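Local coordinates for protein hemoglobin subunit alpha (Isurus oxyrinchus, PDB 3MKB) that probably carries oxygen in shark blood, as the heme-bearing alpha chain of a four-subunit hemoglobin, at residues R64-A69 / K126-I131; A30-T35 / P99-C104; M81-T86 / S133-K138; G4-T9 / T120-D125. All blocks are in the same frame, centred on the assembly; numbering follows the deposited sequence.

Contact 1. Residues R64-A69 / K126-I131; sequences RAVVSA and KLLSAI
Segments 64-69 and 126-131, each part of a longer helix, cross nearly at right angles where they meet, with their short axes 10.7 Å apart and their N-to-C directions turned by 102°. A69 and I131 bring the backbones closest, at 7.4 Å from CA to CA, so the gap is filled by side chains. I131 reaches across it: CG1 stands anti to the carbonyl carbon (chi1 -65°) and the chain runs on extended, which sets CD1 between A69 and V66. There CD1 lies 3.6 Å from A69 CB and 4.0 Å from V66 CG2, its chain crossing that of V66 at about a right angle. The other methyl of V66, CG1, meets L127 CD2 at 4.0 Å and L128 CD2 at 4.1 Å, while L127 CD1 sits more loosely beside A69 CB. L106 of helix 97-112 and I10 of helix 4-19 carry the apolar layer onward behind L128 and L127. In globin terms this is helix E against helix H, and A65 and I131 both touch the heme. Five buried aliphatic residues meet here without a hydrogen bond between the segments, so the fit rests on methyl shapes and the exclusion of water.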
loop_
_atom_site.group_PDB
_atom_site.type_symbol
_atom_site.label_atom_id
_atom_site.label_comp_id
_atom_site.label_asym_id
_atom_site.label_seq_id
_atom_site.Cartn_x
_atom_site.Cartn_y
_atom_site.Cartn_z
ATOM N N ARG A 64 4.669 -23.626 -7.920
ATOM C CA ARG A 64 5.919 -24.300 -8.387
ATOM C C ARG A 64 7.083 -23.347 -8.347
ATOM O O ARG A 64 8.197 -23.759 -7.928
ATOM C CB ARG A 64 5.798 -24.959 -9.753
ATOM C CG ARG A 64 5.145 -26.363 -9.683
ATOM C CD ARG A 64 4.803 -26.854 -11.131
ATOM N NE ARG A 64 3.591 -27.669 -11.101
ATOM C CZ ARG A 64 2.428 -27.313 -11.648
ATOM N NH1 ARG A 64 1.380 -28.143 -11.542
ATOM N NH2 ARG A 64 2.325 -26.162 -12.334
ATOM N N ALA A 65 6.838 -22.092 -8.770
ATOM C CA ALA A 65 7.848 -21.046 -8.770
ATOM C C ALA A 65 8.288 -20.614 -7.361
ATOM O O ALA A 65 9.482 -20.319 -7.094
ATOM C CB ALA A 65 7.373 -19.818 -9.608
ATOM N N VAL A 66 7.332 -20.527 -6.438
ATOM C CA VAL A 66 7.699 -20.252 -5.072
ATOM C C VAL A 66 8.591 -21.362 -4.536
ATOM O O VAL A 66 9.585 -21.065 -3.857
ATOM C CB VAL A 66 6.464 -20.022 -4.123
ATOM C CG1 VAL A 66 6.936 -19.936 -2.664
ATOM C CG2 VAL A 66 5.801 -18.728 -4.517
ATOM N N VAL A 67 8.279 -22.599 -4.870
ATOM C CA VAL A 67 9.088 -23.724 -4.458
ATOM C C VAL A 67 10.511 -23.598 -4.958
ATOM O O VAL A 67 11.459 -23.726 -4.206
ATOM C CB VAL A 67 8.441 -25.046 -4.844
ATOM C CG1 VAL A 67 9.412 -26.243 -4.707
ATOM C CG2 VAL A 67 7.190 -25.272 -4.034
ATOM N N SER A 68 10.652 -23.326 -6.240
ATOM C CA SER A 68 11.973 -23.026 -6.809
ATOM C C SER A 68 12.733 -21.862 -6.212
ATOM O O SER A 68 13.954 -21.981 -5.980
ATOM C CB SER A 68 11.932 -22.914 -8.316
ATOM O OG SER A 68 11.759 -24.221 -8.811
ATOM N N ALA A 69 12.049 -20.733 -5.970
ATOM C CA ALA A 69 12.647 -19.658 -5.217
ATOM C C ALA A 69 13.219 -20.160 -3.867
ATOM O O ALA A 69 14.331 -19.765 -3.461
ATOM C CB ALA A 69 11.679 -18.479 -5.025
ATOM N N LYS A 126 9.019 -13.707 4.781
ATOM C CA LYS A 126 10.302 -13.205 4.291
ATOM C C LYS A 126 10.668 -13.706 2.912
ATOM O O LYS A 126 11.127 -12.917 2.085
ATOM C CB LYS A 126 11.458 -13.498 5.262
ATOM C CG LYS A 126 11.325 -12.679 6.517
ATOM C CD LYS A 126 12.341 -13.116 7.571
ATOM C CE LYS A 126 13.741 -12.637 7.174
ATOM N NZ LYS A 126 14.661 -12.622 8.363
ATOM N N LEU A 127 10.513 -14.995 2.672
ATOM C CA LEU A 127 10.614 -15.539 1.310
ATOM C C LEU A 127 9.669 -14.820 0.320
ATOM O O LEU A 127 10.096 -14.328 -0.735
ATOM C CB LEU A 127 10.371 -17.053 1.295
ATOM C CG LEU A 127 10.363 -17.742 -0.089
ATOM C CD1 LEU A 127 11.700 -17.569 -0.826
ATOM C CD2 LEU A 127 9.898 -19.211 -0.037
ATOM N N LEU A 128 8.375 -14.761 0.641
ATOM C CA LEU A 128 7.444 -14.025 -0.269
ATOM C C LEU A 128 7.795 -12.554 -0.563
ATOM O O LEU A 128 7.673 -12.115 -1.726
ATOM C CB LEU A 128 5.965 -14.183 0.177
ATOM C CG LEU A 128 5.485 -15.643 0.292
ATOM C CD1 LEU A 128 4.064 -15.891 0.829
ATOM C CD2 LEU A 128 5.640 -16.344 -1.067
ATOM N N SER A 129 8.275 -11.820 0.453
ATOM C CA SER A 129 8.738 -10.416 0.302
ATOM C C SER A 129 9.892 -10.295 -0.660
ATOM O O SER A 129 9.883 -9.410 -1.516
ATOM C CB SER A 129 9.127 -9.746 1.632
ATOM O OG SER A 129 7.970 -9.615 2.422
ATOM N N ALA A 130 10.871 -11.195 -0.528
ATOM C CA ALA A 130 11.996 -11.241 -1.480
ATOM C C ALA A 130 11.519 -11.607 -2.905
ATOM O O ALA A 130 12.016 -11.086 -3.909
ATOM C CB ALA A 130 13.026 -12.246 -0.981
ATOM N N ILE A 131 10.516 -12.478 -2.997
ATOM C CA ILE A 131 9.974 -12.832 -4.290
ATOM C C ILE A 131 9.280 -11.576 -4.878
ATOM O O ILE A 131 9.651 -11.143 -5.966
ATOM C CB ILE A 131 9.065 -14.087 -4.254
ATOM C CG1 ILE A 131 9.880 -15.341 -3.863
ATOM C CG2 ILE A 131 8.419 -14.314 -5.616
ATOM C CD1 ILE A 131 9.017 -16.543 -3.521
#

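Contact 2. Residues A30-T35 / P99-C104; sequences ARLFAT and PMLSEC
C104 SG pushes into the backbone of segment 30-35, lying 3.3 Å from L32 N and 3.7 Å from R31 CB. With SG anti to its own carbonyl carbon (chi1 -69°), the thiol points at the turn between R31 and L32 and has T35 OG1 beside it at 4.0 Å. L32 fills the other half of the contact: its CD1 rests on M100 CB at 3.6 Å, the two side chains crossing at about a right angle, and its CD2 faces L101 CB more loosely. This close fit brings the short axes of the two helices to 8.8 Å, with their N-to-C directions at 118°. One step out, R31 O is held twice by T35, through its backbone N and through OG1 at 2.9 Å, the hydroxyl sitting well above the carbonyl plane. A valine in place of T35, with no hydroxyl, would probably leave R31 O with only the backbone N of these two donors and C104 SG without its polar neighbour. Farther out, R31 runs extended past C104 O to a salt bridge with E27, and its NH2 also bonds F112 O of the beta subunit. L101 touches the heme. This is the crossing of helices B and G in the globin fold, here lying beside the beta chain, consistent with the B and G helices' part in the alpha-beta interface of hemoglobins.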
loop_
_atom_site.group_PDB
_atom_site.type_symbol
_atom_site.label_atom_id
_atom_site.label_comp_id
_atom_site.label_asym_id
_atom_site.label_seq_id
_atom_site.Cartn_x
_atom_site.Cartn_y
_atom_site.Cartn_z
ATOM N N ALA A 30 -7.776 -17.790 -5.595
ATOM C CA ALA A 30 -9.223 -17.609 -5.287
ATOM C C ALA A 30 -9.424 -16.596 -4.117
ATOM O O ALA A 30 -10.307 -15.725 -4.154
ATOM C CB ALA A 30 -9.900 -18.963 -4.981
ATOM N N ARG A 31 -8.585 -16.713 -3.093
ATOM C CA ARG A 31 -8.500 -15.681 -2.035
ATOM C C ARG A 31 -8.198 -14.298 -2.572
ATOM O O ARG A 31 -8.932 -13.380 -2.234
ATOM C CB ARG A 31 -7.504 -16.072 -0.929
ATOM C CG ARG A 31 -7.834 -17.397 -0.222
ATOM C CD ARG A 31 -6.930 -17.616 1.053
ATOM N NE ARG A 31 -7.271 -18.931 1.556
ATOM C CZ ARG A 31 -8.378 -19.226 2.229
ATOM N NH1 ARG A 31 -9.214 -18.280 2.595
ATOM N NH2 ARG A 31 -8.619 -20.477 2.576
ATOM N N LEU A 32 -7.169 -14.134 -3.393
ATOM C CA LEU A 32 -6.895 -12.867 -4.049
ATOM C C LEU A 32 -8.135 -12.243 -4.708
ATOM O O LEU A 32 -8.461 -11.116 -4.465
ATOM C CB LEU A 32 -5.777 -13.017 -5.070
ATOM C CG LEU A 32 -5.246 -11.761 -5.753
ATOM C CD1 LEU A 32 -4.701 -10.750 -4.814
ATOM C CD2 LEU A 32 -4.246 -12.088 -6.856
ATOM N N PHE A 33 -8.799 -13.021 -5.543
ATOM C CA PHE A 33 -9.918 -12.533 -6.362
ATOM C C PHE A 33 -11.112 -12.166 -5.489
ATOM O O PHE A 33 -11.832 -11.187 -5.787
ATOM C CB PHE A 33 -10.326 -13.564 -7.438
ATOM C CG PHE A 33 -9.225 -13.891 -8.437
ATOM C CD1 PHE A 33 -8.381 -12.889 -8.924
ATOM C CD2 PHE A 33 -9.059 -15.200 -8.906
ATOM C CE1 PHE A 33 -7.360 -13.163 -9.858
ATOM C CE2 PHE A 33 -8.008 -15.500 -9.821
ATOM C CZ PHE A 33 -7.199 -14.465 -10.316
ATOM N N ALA A 34 -11.329 -12.936 -4.438
ATOM C CA ALA A 34 -12.412 -12.679 -3.477
ATOM C C ALA A 34 -12.138 -11.420 -2.606
ATOM O O ALA A 34 -13.002 -10.560 -2.426
ATOM C CB ALA A 34 -12.644 -13.990 -2.551
ATOM N N THR A 35 -10.906 -11.297 -2.059
ATOM C CA THR A 35 -10.604 -10.206 -1.152
ATOM C C THR A 35 -10.086 -8.958 -1.886
ATOM O O THR A 35 -10.096 -7.882 -1.314
ATOM C CB THR A 35 -9.497 -10.601 -0.133
ATOM O OG1 THR A 35 -8.331 -10.909 -0.903
ATOM C CG2 THR A 35 -9.893 -11.865 0.657
ATOM N N PRO A 99 2.381 -8.126 -3.227
ATOM C CA PRO A 99 2.092 -8.405 -1.799
ATOM C C PRO A 99 0.661 -8.775 -1.440
ATOM O O PRO A 99 0.464 -9.479 -0.441
ATOM C CB PRO A 99 2.541 -7.140 -1.091
ATOM C CG PRO A 99 2.844 -6.129 -2.164
ATOM C CD PRO A 99 2.895 -6.756 -3.460
ATOM N N MET A 100 -0.343 -8.388 -2.223
ATOM C CA MET A 100 -1.719 -9.000 -1.970
ATOM C C MET A 100 -1.702 -10.523 -2.157
ATOM O O MET A 100 -2.245 -11.287 -1.339
ATOM C CB MET A 100 -2.784 -8.405 -2.885
ATOM C CG MET A 100 -3.142 -6.923 -2.680
ATOM S SD MET A 100 -3.952 -6.336 -4.228
ATOM C CE MET A 100 -4.831 -4.901 -3.628
ATOM N N LEU A 101 -1.038 -11.005 -3.230
ATOM C CA LEU A 101 -1.016 -12.428 -3.437
ATOM C C LEU A 101 -0.252 -13.135 -2.307
ATOM O O LEU A 101 -0.656 -14.231 -1.881
ATOM C CB LEU A 101 -0.440 -12.815 -4.821
ATOM C CG LEU A 101 -0.416 -14.324 -5.195
ATOM C CD1 LEU A 101 -1.723 -15.092 -4.909
ATOM C CD2 LEU A 101 0.027 -14.528 -6.671
ATOM N N SER A 102 0.884 -12.558 -1.909
ATOM C CA SER A 102 1.646 -13.092 -0.789
ATOM C C SER A 102 0.792 -13.373 0.463
ATOM O O SER A 102 0.873 -14.431 1.084
ATOM C CB SER A 102 2.792 -12.139 -0.434
ATOM O OG SER A 102 3.683 -12.071 -1.527
ATOM N N GLU A 103 -0.005 -12.404 0.861
ATOM C CA GLU A 103 -0.822 -12.576 2.037
ATOM C C GLU A 103 -1.887 -13.671 1.868
ATOM O O GLU A 103 -2.180 -14.431 2.806
ATOM C CB GLU A 103 -1.464 -11.236 2.397
ATOM C CG GLU A 103 -2.190 -11.283 3.781
ATOM C CD GLU A 103 -1.240 -11.491 4.987
ATOM O OE1 GLU A 103 -1.708 -11.937 6.054
ATOM O OE2 GLU A 103 -0.044 -11.155 4.873
ATOM N N CYS A 104 -2.443 -13.762 0.665
ATOM C CA CYS A 104 -3.338 -14.848 0.290
ATOM C C CYS A 104 -2.637 -16.230 0.310
ATOM O O CYS A 104 -3.256 -17.171 0.691
ATOM C CB CYS A 104 -3.969 -14.608 -1.106
ATOM S SG CYS A 104 -5.103 -13.256 -1.016
#

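Contact 3. Residues M81-T86 / S133-K138; sequences MVLAVT and SELSSK. With HEM (protoporphyrin IX containing Fe), chain E.
The porphyrin has L83 and L135, which touch each other (L83 CB to L135 CD1, 3.8 Å), off one face near its rim. L135 CD2 presses on the vinyl group, 3.4 Å from HEM CAB, and L83 CD1 lies 3.8 Å from the ring methyl HEM CMA. T86 comes beside a propionate of the heme. The hydroxyl of Y45 is also hydrogen-bonded to the heme. Behind the leucines, A84 CB faces the last turn of helix 118-135 and packs tightly on E134 O at 3.2 Å. S137 holds that oxygen twice, through its backbone N and through OG at 2.8 Å, the hydroxyl lying in the carbonyl plane on a lone pair. This is helix F against the C-terminal end of helix H in the globin fold; in globins helix F carries the proximal histidine, and H87 here has a weak hydrogen bond to L83 O. No direct hydrogen bond joins the segments, but one water does the work: it gives protons to A84 O and to L135 O (2.7 Å), and takes one from K138 N. K138 then folds back over the helix. Its CG stands anti to the carbonyl carbon (chi1 -55°) and its chain bends at each later torsion, laying CG on A84 CB at 3.6 Å, CE near V85 CG2, and NZ 3.8 Å from M81 SD. The E134 carboxylate is hydrogen-bonded to H77, and K138 O receives a hydrogen bond from K89 NZ.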
loop_
_atom_site.group_PDB
_atom_site.type_symbol
_atom_site.label_atom_id
_atom_site.label_comp_id
_atom_site.label_asym_id
_atom_site.label_seq_id
_atom_site.Cartn_x
_atom_site.Cartn_y
_atom_site.Cartn_z
ATOM N N MET A 81 14.964 -13.570 -12.469
ATOM C CA MET A 81 14.989 -12.535 -13.508
ATOM C C MET A 81 14.015 -12.833 -14.651
ATOM O O MET A 81 13.303 -11.934 -15.133
ATOM C CB MET A 81 16.416 -12.234 -13.996
ATOM C CG MET A 81 16.494 -11.508 -15.343
ATOM S SD MET A 81 18.016 -10.584 -15.651
ATOM C CE MET A 81 19.173 -11.360 -14.485
ATOM N N VAL A 82 13.966 -14.087 -15.071
ATOM C CA VAL A 82 13.036 -14.486 -16.126
ATOM C C VAL A 82 11.596 -14.089 -15.766
ATOM O O VAL A 82 10.848 -13.540 -16.576
ATOM C CB VAL A 82 13.139 -16.000 -16.425
ATOM C CG1 VAL A 82 11.866 -16.555 -17.030
ATOM C CG2 VAL A 82 14.302 -16.237 -17.326
ATOM N N LEU A 83 11.226 -14.361 -14.536
ATOM C CA LEU A 83 9.867 -14.123 -14.144
ATOM C C LEU A 83 9.566 -12.618 -13.969
ATOM O O LEU A 83 8.455 -12.142 -14.275
ATOM C CB LEU A 83 9.592 -14.918 -12.866
ATOM C CG LEU A 83 8.280 -15.688 -12.846
ATOM C CD1 LEU A 83 7.649 -15.878 -14.258
ATOM C CD2 LEU A 83 8.549 -17.003 -12.145
ATOM N N ALA A 84 10.544 -11.890 -13.455
ATOM C CA ALA A 84 10.483 -10.457 -13.345
ATOM C C ALA A 84 10.268 -9.831 -14.746
ATOM O O ALA A 84 9.462 -8.899 -14.921
ATOM C CB ALA A 84 11.778 -9.954 -12.753
ATOM N N VAL A 85 10.989 -10.340 -15.746
ATOM C CA VAL A 85 10.768 -9.863 -17.138
ATOM C C VAL A 85 9.393 -10.188 -17.718
ATOM O O VAL A 85 8.798 -9.349 -18.365
ATOM C CB VAL A 85 11.888 -10.330 -18.109
ATOM C CG1 VAL A 85 11.490 -10.060 -19.589
ATOM C CG2 VAL A 85 13.160 -9.635 -17.770
ATOM N N THR A 86 8.891 -11.390 -17.507
ATOM C CA THR A 86 7.566 -11.746 -17.982
ATOM C C THR A 86 6.481 -10.900 -17.300
ATOM O O THR A 86 5.613 -10.308 -18.004
ATOM C CB THR A 86 7.299 -13.255 -17.808
ATOM O OG1 THR A 86 8.276 -13.977 -18.610
ATOM C CG2 THR A 86 5.933 -13.595 -18.311
ATOM N N SER A 133 9.781 -8.545 -4.273
ATOM C CA SER A 133 10.782 -7.553 -4.648
ATOM C C SER A 133 11.366 -7.843 -6.044
ATOM O O SER A 133 11.336 -6.998 -6.962
ATOM C CB SER A 133 11.870 -7.540 -3.601
ATOM O OG SER A 133 12.868 -6.615 -3.975
ATOM N N GLU A 134 11.858 -9.051 -6.231
ATOM C CA GLU A 134 12.391 -9.427 -7.527
ATOM C C GLU A 134 11.363 -9.310 -8.672
ATOM O O GLU A 134 11.689 -8.773 -9.729
ATOM C CB GLU A 134 12.982 -10.838 -7.473
ATOM C CG GLU A 134 14.169 -11.063 -6.506
ATOM C CD GLU A 134 15.358 -10.106 -6.671
ATOM O OE1 GLU A 134 15.680 -9.698 -7.824
ATOM O OE2 GLU A 134 15.992 -9.804 -5.630
ATOM N N LEU A 135 10.143 -9.811 -8.474
ATOM C CA LEU A 135 9.094 -9.720 -9.481
ATOM C C LEU A 135 8.700 -8.269 -9.847
ATOM O O LEU A 135 8.261 -8.019 -10.978
ATOM C CB LEU A 135 7.864 -10.520 -9.036
ATOM C CG LEU A 135 7.651 -11.969 -9.508
ATOM C CD1 LEU A 135 8.900 -12.727 -9.876
ATOM C CD2 LEU A 135 6.884 -12.746 -8.459
ATOM N N SER A 136 8.887 -7.339 -8.899
ATOM C CA SER A 136 8.663 -5.884 -9.086
ATOM C C SER A 136 9.861 -5.107 -9.600
ATOM O O SER A 136 9.804 -3.872 -9.660
ATOM C CB SER A 136 8.264 -5.234 -7.751
ATOM O OG SER A 136 7.116 -5.888 -7.208
ATOM N N SER A 137 10.933 -5.797 -9.979
ATOM C CA SER A 137 12.219 -5.109 -10.204
ATOM C C SER A 137 12.569 -4.715 -11.655
ATOM O O SER A 137 13.561 -4.034 -11.867
ATOM C CB SER A 137 13.375 -5.907 -9.587
ATOM O OG SER A 137 13.749 -7.003 -10.417
ATOM N N LYS A 138 11.794 -5.154 -12.638
ATOM C CA LYS A 138 12.139 -4.944 -14.056
ATOM C C LYS A 138 11.028 -4.238 -14.803
ATOM O O LYS A 138 10.802 -4.483 -16.009
ATOM C CB LYS A 138 12.458 -6.276 -14.764
ATOM C CG LYS A 138 13.558 -7.143 -14.104
ATOM C CD LYS A 138 14.981 -6.745 -14.538
ATOM C CE LYS A 138 15.123 -6.629 -16.066
ATOM N NZ LYS A 138 16.388 -7.258 -16.617
HETATM C CHA HEM E . 1.641 -16.361 -15.876
HETATM C CHB HEM E . 4.308 -17.059 -11.921
HETATM C CHC HEM E . 1.888 -13.541 -9.529
HETATM C CHD HEM E . -0.495 -12.540 -13.588
HETATM C C1A HEM E . 2.612 -16.860 -15.037
HETATM C C2A HEM E . 3.569 -17.899 -15.327
HETATM C C3A HEM E . 4.349 -18.097 -14.243
HETATM C C4A HEM E . 3.846 -17.197 -13.209
HETATM C CMA HEM E . 5.552 -19.094 -14.048
HETATM C CAA HEM E . 3.684 -18.486 -16.746
HETATM C CBA HEM E . 4.767 -17.495 -17.289
HETATM C CGA HEM E . 5.415 -17.994 -18.544
HETATM O O1A HEM E . 4.741 -18.807 -19.258
HETATM O O2A HEM E . 6.580 -17.590 -18.846
HETATM C C1B HEM E . 3.894 -16.156 -10.957
HETATM C C2B HEM E . 4.505 -15.987 -9.658
HETATM C C3B HEM E . 3.821 -15.044 -8.991
HETATM C C4B HEM E . 2.777 -14.548 -9.851
HETATM C CMB HEM E . 5.717 -16.767 -9.076
HETATM C CAB HEM E . 4.100 -14.482 -7.573
HETATM C CBB HEM E . 4.766 -15.106 -6.586
HETATM C C1C HEM E . 0.998 -12.932 -10.394
HETATM C C2C HEM E . 0.061 -11.854 -10.064
HETATM C C3C HEM E . -0.643 -11.571 -11.187
HETATM C C4C HEM E . -0.153 -12.464 -12.253
HETATM C CMC HEM E . -0.047 -11.271 -8.624
HETATM C CAC HEM E . -1.755 -10.491 -11.285
HETATM C CBC HEM E . -2.544 -10.209 -10.208
HETATM C C1D HEM E . -0.165 -13.527 -14.518
HETATM C C2D HEM E . -0.873 -13.683 -15.760
HETATM C C3D HEM E . -0.313 -14.877 -16.477
HETATM C C4D HEM E . 0.785 -15.298 -15.618
HETATM C CMD HEM E . -2.080 -12.843 -16.263
HETATM C CAD HEM E . -0.827 -15.394 -17.871
HETATM C CBD HEM E . -1.788 -16.622 -17.818
HETATM C CGD HEM E . -3.251 -16.374 -17.382
HETATM O O1D HEM E . -3.958 -15.435 -17.889
HETATM O O2D HEM E . -3.769 -17.124 -16.505
HETATM N NA HEM E . 2.812 -16.480 -13.753
HETATM N NB HEM E . 2.818 -15.240 -11.054
HETATM N NC HEM E . 0.823 -13.227 -11.713
HETATM N ND HEM E . 0.829 -14.510 -14.448
HETATM FE FE HEM E . 1.839 -14.884 -12.720
HETATM O O HOH W 1 9.788 -6.807 -12.884
#

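Contact 4. Residues G4-T9 / T120-D125; sequences GVERST and THCAVD
T9, which packs on T120 and A123 across the contact, grips V5 O twice within its own helix, by its backbone N at 3.1 Å and weakly by OG1 at 3.3 Å. The hydroxyl lies anti to the carbonyl carbon (chi1 -78°), and its tie to V5 O leaves the methyl CG2 to face segment 120-125. There T9 CG2 meets T120 CG2 at 3.8 Å, the two side chains crossing at about a right angle, and touches A123 CB at 3.9 Å. A123 is the small residue that lets the helices close, with axes 9.0 Å apart and nearly perpendicular at 83°. One turn earlier E6 covers another side of the same methyl: its CG lies 3.6 Å from A123 CB, and the extended chain carries OE2 past A123 to within 4.1 Å of C122 SG. OE1 points to K126 in a long, weak ion pair. An alanine at the place of E6 would probably uncover one side of the A123 methyl and leave K126 without this distant countercharge. The crossing belongs to helices A and H of the globin fold. H121 bonds R30 of the beta subunit, and D125 forms a salt bridge to R140 of the second alpha subunit. Helix 118-135 is wedged here between helix 4-19, where I13 continues the packing on T120 and V124, and helix 97-112, whose L106 touches H121, V124 and D125.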
loop_
_atom_site.group_PDB
_atom_site.type_symbol
_atom_site.label_atom_id
_atom_site.label_comp_id
_atom_site.label_asym_id
_atom_site.label_seq_id
_atom_site.Cartn_x
_atom_site.Cartn_y
_atom_site.Cartn_z
ATOM N N GLY A 4 19.504 -19.771 9.847
ATOM C CA GLY A 4 19.456 -21.230 9.746
ATOM C C GLY A 4 18.089 -21.794 10.073
ATOM O O GLY A 4 17.638 -22.713 9.403
ATOM N N VAL A 5 17.423 -21.228 11.081
ATOM C CA VAL A 5 16.121 -21.741 11.531
ATOM C C VAL A 5 14.999 -21.441 10.499
ATOM O O VAL A 5 14.121 -22.271 10.262
ATOM C CB VAL A 5 15.755 -21.217 12.945
ATOM C CG1 VAL A 5 14.306 -21.539 13.274
ATOM C CG2 VAL A 5 16.678 -21.841 13.976
ATOM N N GLU A 6 15.093 -20.275 9.855
ATOM C CA GLU A 6 14.180 -19.947 8.768
ATOM C C GLU A 6 14.424 -20.807 7.542
ATOM O O GLU A 6 13.465 -21.277 6.932
ATOM C CB GLU A 6 14.251 -18.464 8.447
ATOM C CG GLU A 6 13.471 -17.648 9.494
ATOM C CD GLU A 6 13.782 -16.196 9.441
ATOM O OE1 GLU A 6 14.843 -15.856 8.870
ATOM O OE2 GLU A 6 12.984 -15.408 9.999
ATOM N N ARG A 7 15.696 -21.037 7.194
ATOM C CA ARG A 7 16.027 -21.852 6.007
ATOM C C ARG A 7 15.448 -23.227 6.152
ATOM O O ARG A 7 14.859 -23.775 5.222
ATOM C CB ARG A 7 17.534 -21.914 5.751
ATOM C CG ARG A 7 18.113 -20.518 5.543
ATOM C CD ARG A 7 19.653 -20.473 5.772
ATOM N NE ARG A 7 20.304 -19.451 4.947
ATOM C CZ ARG A 7 20.586 -19.598 3.645
ATOM N NH1 ARG A 7 20.265 -20.711 2.977
ATOM N NH2 ARG A 7 21.174 -18.605 2.999
ATOM N N SER A 8 15.595 -23.795 7.341
ATOM C CA SER A 8 15.020 -25.089 7.620
ATOM C C SER A 8 13.485 -25.053 7.426
ATOM O O SER A 8 12.879 -25.920 6.741
ATOM C CB SER A 8 15.395 -25.524 9.040
ATOM O OG SER A 8 14.654 -26.699 9.400
ATOM N N THR A 9 12.866 -24.040 8.012
ATOM C CA THR A 9 11.417 -23.942 7.997
ATOM C C THR A 9 10.869 -23.741 6.578
ATOM O O THR A 9 9.867 -24.348 6.234
ATOM C CB THR A 9 10.947 -22.817 8.933
ATOM O OG1 THR A 9 11.015 -23.287 10.299
ATOM C CG2 THR A 9 9.502 -22.380 8.599
ATOM N N THR A 120 7.209 -19.481 11.899
ATOM C CA THR A 120 7.101 -20.124 10.573
ATOM C C THR A 120 6.550 -19.135 9.532
ATOM O O THR A 120 7.081 -18.955 8.449
ATOM C CB THR A 120 6.139 -21.336 10.665
ATOM O OG1 THR A 120 6.774 -22.345 11.447
ATOM C CG2 THR A 120 5.793 -21.900 9.278
ATOM N N HIS A 121 5.461 -18.483 9.917
ATOM C CA HIS A 121 4.849 -17.411 9.140
ATOM C C HIS A 121 5.868 -16.313 8.816
ATOM O O HIS A 121 5.945 -15.822 7.675
ATOM C CB HIS A 121 3.696 -16.904 10.029
ATOM C CG HIS A 121 2.947 -15.731 9.485
ATOM N ND1 HIS A 121 1.858 -15.214 10.144
ATOM C CD2 HIS A 121 3.121 -14.965 8.380
ATOM C CE1 HIS A 121 1.406 -14.157 9.487
ATOM N NE2 HIS A 121 2.157 -13.986 8.416
ATOM N N CYS A 122 6.659 -15.928 9.821
ATOM C CA CYS A 122 7.672 -14.899 9.622
ATOM C C CYS A 122 8.632 -15.387 8.535
ATOM O O CYS A 122 8.922 -14.672 7.575
ATOM C CB CYS A 122 8.381 -14.531 10.952
ATOM S SG CYS A 122 9.534 -13.287 10.680
ATOM N N ALA A 123 9.103 -16.612 8.671
ATOM C CA ALA A 123 10.017 -17.203 7.661
ATOM C C ALA A 123 9.476 -17.171 6.225
ATOM O O ALA A 123 10.173 -16.731 5.279
ATOM C CB ALA A 123 10.337 -18.603 8.042
ATOM N N VAL A 124 8.247 -17.648 6.059
ATOM C CA VAL A 124 7.624 -17.687 4.724
ATOM C C VAL A 124 7.387 -16.288 4.181
ATOM O O VAL A 124 7.726 -15.998 3.019
ATOM C CB VAL A 124 6.313 -18.494 4.703
ATOM C CG1 VAL A 124 5.816 -18.704 3.226
ATOM C CG2 VAL A 124 6.536 -19.818 5.383
ATOM N N ASP A 125 6.793 -15.417 5.004
ATOM C CA ASP A 125 6.602 -14.030 4.611
ATOM C C ASP A 125 7.888 -13.359 4.158
ATOM O O ASP A 125 7.862 -12.569 3.209
ATOM C CB ASP A 125 5.989 -13.188 5.723
ATOM C CG ASP A 125 5.321 -11.922 5.184
ATOM O OD1 ASP A 125 4.854 -11.924 4.021
ATOM O OD2 ASP A 125 5.153 -10.971 5.956
#

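From the N terminus, helix 4-19 is the first to find a distant partner: contact 4 closes the widest loop, pairing it with helix 118-135. Contact 2, between helices 21-35 and 97-112, is nested inside that loop. Contact 1 opens on helix 53-70 and closes on helix 118-135 beyond contact 4, so it crosses both; contact 3, from helix 81-91 to the end of helix 118-135, crosses all the others. Helix 118-135 thus serves contacts 4, 1 and 3 in succession along its length. L128 joins contacts 1 and 2 by touching S102 O, A65 meets L83 between contacts 1 and 3, and contacts 1 and 4 adjoin where segment 120-125 runs directly into 126-131.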